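Long-range contact in AAA ATPase, central region (Enterococcus faecium, PDB 2R9G), which is probably an MgsA-like AAA+ ATPase that couples ATP hydrolysis to work on its substrates, represented here by its C-terminal, largely helical fragment: residues V145-P150 / Q160-D165. Numbering follows the deposited sequence.
Sequences VGYQYP and QQYLPD
Two non-regular segments, 145-150 and 160-165, of the long irregular linker between helices 106-119 and 180-195, in the MgsA-type C-terminal region, are tied together by one glutamine: the side-chain amide of Q160 reads both backbone polar groups of Q148. Q148 N donates to Q160 OE1 at 3.0 Å, a nearly straight bond (170°) whose donor stands tilted out of the carbonyl plane. In return Q160 NE2 donates to Q148 O at 2.8 Å, meeting a lone pair in the carbonyl plane. The two bonds fix the rotation of the amide, which offers Q148 an acceptor and a donor. With CG anti to the backbone N (chi1 -173°) and the chain extended beyond it, the Q160 amide is carried across to Q148. A water donates to both G146 O and Q160 OE1, giving the amide oxygen a second donor. The Y147 side chain crosses that of Q160 at about a right angle, its ring turned 25° from the amide plane, and CD1 approaches Q160 OE1 to 3.3 Å. Y147 and Y162 meet loosely at their ring edges, CE1 to CE1 4.5 Å, while a second water joins their hydroxyls, 2.6 Å from Y147 OH and 2.8 Å from Y162 OH. P150 CG packs against Y162 OH at 3.8 Å, and CG of Q160 lies over one face of the Y162 ring, toward its rim. R26 of the second subunit hydrogen-bonds Y147 OH and its K23 makes a cation-pi contact with that ring, while its Y36 hydroxyl is hydrogen-bonded to backbone Y162 O. H129 and L130, earlier in the same linker, border the contact, whose centre lies about 26 Å from that of the chain, between helices 106-119 and 180-195 in sequence.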
loop_
_atom_site.group_PDB
_atom_site.type_symbol
_atom_site.label_atom_id
_atom_site.label_comp_id
_atom_site.label_asym_id
_atom_site.label_seq_id
_atom_site.Cartn_x
_atom_site.Cartn_y
_atom_site.Cartn_z
ATOM N N VAL C 145 -8.551 -12.416 -37.956
ATOM C CA VAL C 145 -8.446 -13.001 -36.615
ATOM C C VAL C 145 -9.356 -12.344 -35.559
ATOM O O VAL C 145 -9.714 -12.976 -34.562
ATOM C CB VAL C 145 -6.938 -13.051 -36.155
ATOM C CG1 VAL C 145 -6.369 -11.652 -35.912
ATOM C CG2 VAL C 145 -6.738 -13.956 -34.947
ATOM N N GLY C 146 -9.743 -11.090 -35.795
ATOM C CA GLY C 146 -10.481 -10.305 -34.807
ATOM C C GLY C 146 -9.570 -9.975 -33.636
ATOM O O GLY C 146 -8.338 -10.006 -33.764
ATOM N N TYR C 147 -10.171 -9.661 -32.492
ATOM C CA TYR C 147 -9.401 -9.327 -31.300
ATOM C C TYR C 147 -8.658 -10.548 -30.757
ATOM O O TYR C 147 -9.262 -11.603 -30.542
ATOM C CB TYR C 147 -10.295 -8.718 -30.206
ATOM C CG TYR C 147 -9.553 -8.519 -28.903
ATOM C CD1 TYR C 147 -8.477 -7.633 -28.830
ATOM C CD2 TYR C 147 -9.901 -9.235 -27.756
ATOM C CE1 TYR C 147 -7.765 -7.464 -27.654
ATOM C CE2 TYR C 147 -9.193 -9.064 -26.563
ATOM C CZ TYR C 147 -8.128 -8.172 -26.525
ATOM O OH TYR C 147 -7.412 -7.977 -25.367
ATOM N N GLN C 148 -7.352 -10.396 -30.553
ATOM C CA GLN C 148 -6.546 -11.430 -29.900
ATOM C C GLN C 148 -6.306 -11.101 -28.420
ATOM O O GLN C 148 -5.730 -10.069 -28.086
ATOM C CB GLN C 148 -5.212 -11.615 -30.617
ATOM C CG GLN C 148 -5.323 -12.203 -32.013
ATOM C CD GLN C 148 -4.003 -12.152 -32.755
ATOM O OE1 GLN C 148 -3.283 -13.145 -32.819
ATOM N NE2 GLN C 148 -3.663 -10.978 -33.296
ATOM N N TYR C 149 -6.757 -12.005 -27.558
ATOM C CA TYR C 149 -6.635 -11.922 -26.108
ATOM C C TYR C 149 -5.236 -12.391 -25.696
ATOM O O TYR C 149 -4.909 -13.562 -25.871
ATOM C CB TYR C 149 -7.701 -12.848 -25.518
ATOM C CG TYR C 149 -7.986 -12.752 -24.038
ATOM C CD1 TYR C 149 -8.470 -11.576 -23.465
ATOM C CD2 TYR C 149 -7.856 -13.876 -23.222
ATOM C CE1 TYR C 149 -8.770 -11.513 -22.103
ATOM C CE2 TYR C 149 -8.150 -13.824 -21.864
ATOM C CZ TYR C 149 -8.606 -12.644 -21.312
ATOM O OH TYR C 149 -8.894 -12.602 -19.974
ATOM N N PRO C 150 -4.399 -11.469 -25.172
ATOM C CA PRO C 150 -2.979 -11.731 -24.835
ATOM C C PRO C 150 -2.737 -12.875 -23.860
ATOM O O PRO C 150 -1.743 -13.598 -24.003
ATOM C CB PRO C 150 -2.508 -10.410 -24.224
ATOM C CG PRO C 150 -3.420 -9.388 -24.803
ATOM C CD PRO C 150 -4.759 -10.062 -24.922
ATOM N N GLN C 160 -0.068 -7.165 -31.793
ATOM C CA GLN C 160 -1.377 -6.657 -32.188
ATOM C C GLN C 160 -1.326 -5.131 -32.241
ATOM O O GLN C 160 -0.612 -4.502 -31.454
ATOM C CB GLN C 160 -2.442 -7.129 -31.188
ATOM C CG GLN C 160 -3.889 -6.821 -31.572
ATOM C CD GLN C 160 -4.903 -7.580 -30.746
ATOM O OE1 GLN C 160 -6.067 -7.717 -31.139
ATOM N NE2 GLN C 160 -4.472 -8.088 -29.596
ATOM N N GLN C 161 -2.069 -4.547 -33.177
ATOM C CA GLN C 161 -2.179 -3.094 -33.296
ATOM C C GLN C 161 -3.214 -2.562 -32.310
ATOM O O GLN C 161 -4.369 -2.990 -32.323
ATOM C CB GLN C 161 -2.559 -2.695 -34.727
ATOM C CG GLN C 161 -2.448 -1.195 -35.019
ATOM C CD GLN C 161 -3.497 -0.702 -36.014
ATOM O OE1 GLN C 161 -4.438 -1.420 -36.356
ATOM N NE2 GLN C 161 -3.340 0.534 -36.475
ATOM N N TYR C 162 -2.791 -1.632 -31.458
ATOM C CA TYR C 162 -3.695 -0.975 -30.509
ATOM C C TYR C 162 -3.843 0.524 -30.794
ATOM O O TYR C 162 -4.899 1.111 -30.553
ATOM C CB TYR C 162 -3.243 -1.198 -29.059
ATOM C CG TYR C 162 -3.183 -2.641 -28.622
ATOM C CD1 TYR C 162 -4.340 -3.327 -28.261
ATOM C CD2 TYR C 162 -1.965 -3.320 -28.565
ATOM C CE1 TYR C 162 -4.289 -4.649 -27.866
ATOM C CE2 TYR C 162 -1.900 -4.649 -28.165
ATOM C CZ TYR C 162 -3.067 -5.306 -27.821
ATOM O OH TYR C 162 -3.016 -6.620 -27.424
ATOM N N LEU C 163 -2.777 1.140 -31.295
ATOM C CA LEU C 163 -2.827 2.532 -31.730
ATOM C C LEU C 163 -3.701 2.672 -32.978
ATOM O O LEU C 163 -3.631 1.822 -33.876
ATOM C CB LEU C 163 -1.417 3.051 -32.022
ATOM C CG LEU C 163 -0.542 3.510 -30.855
ATOM C CD1 LEU C 163 0.922 3.487 -31.290
ATOM C CD2 LEU C 163 -0.955 4.903 -30.368
ATOM N N PRO C 164 -4.527 3.739 -33.036
ATOM C CA PRO C 164 -5.300 4.087 -34.240
ATOM C C PRO C 164 -4.400 4.277 -35.460
ATOM O O PRO C 164 -3.222 4.603 -35.307
ATOM C CB PRO C 164 -5.941 5.424 -33.868
ATOM C CG PRO C 164 -6.011 5.402 -32.390
ATOM C CD PRO C 164 -4.779 4.690 -31.938
ATOM N N ASP C 165 -4.961 4.073 -36.650
ATOM C CA ASP C 165 -4.199 4.108 -37.908
ATOM C C ASP C 165 -3.408 5.400 -38.110
ATOM O O ASP C 165 -2.253 5.354 -38.521
ATOM C CB ASP C 165 -5.116 3.842 -39.112
ATOM C CG ASP C 165 -5.533 2.373 -39.235
ATOM O OD1 ASP C 165 -5.334 1.584 -38.282
ATOM O OD2 ASP C 165 -6.068 2.007 -40.305
HETATM O O HOH W 1 -6.112 -8.278 -34.174
HETATM O O HOH W 2 -5.080 -6.803 -25.608
#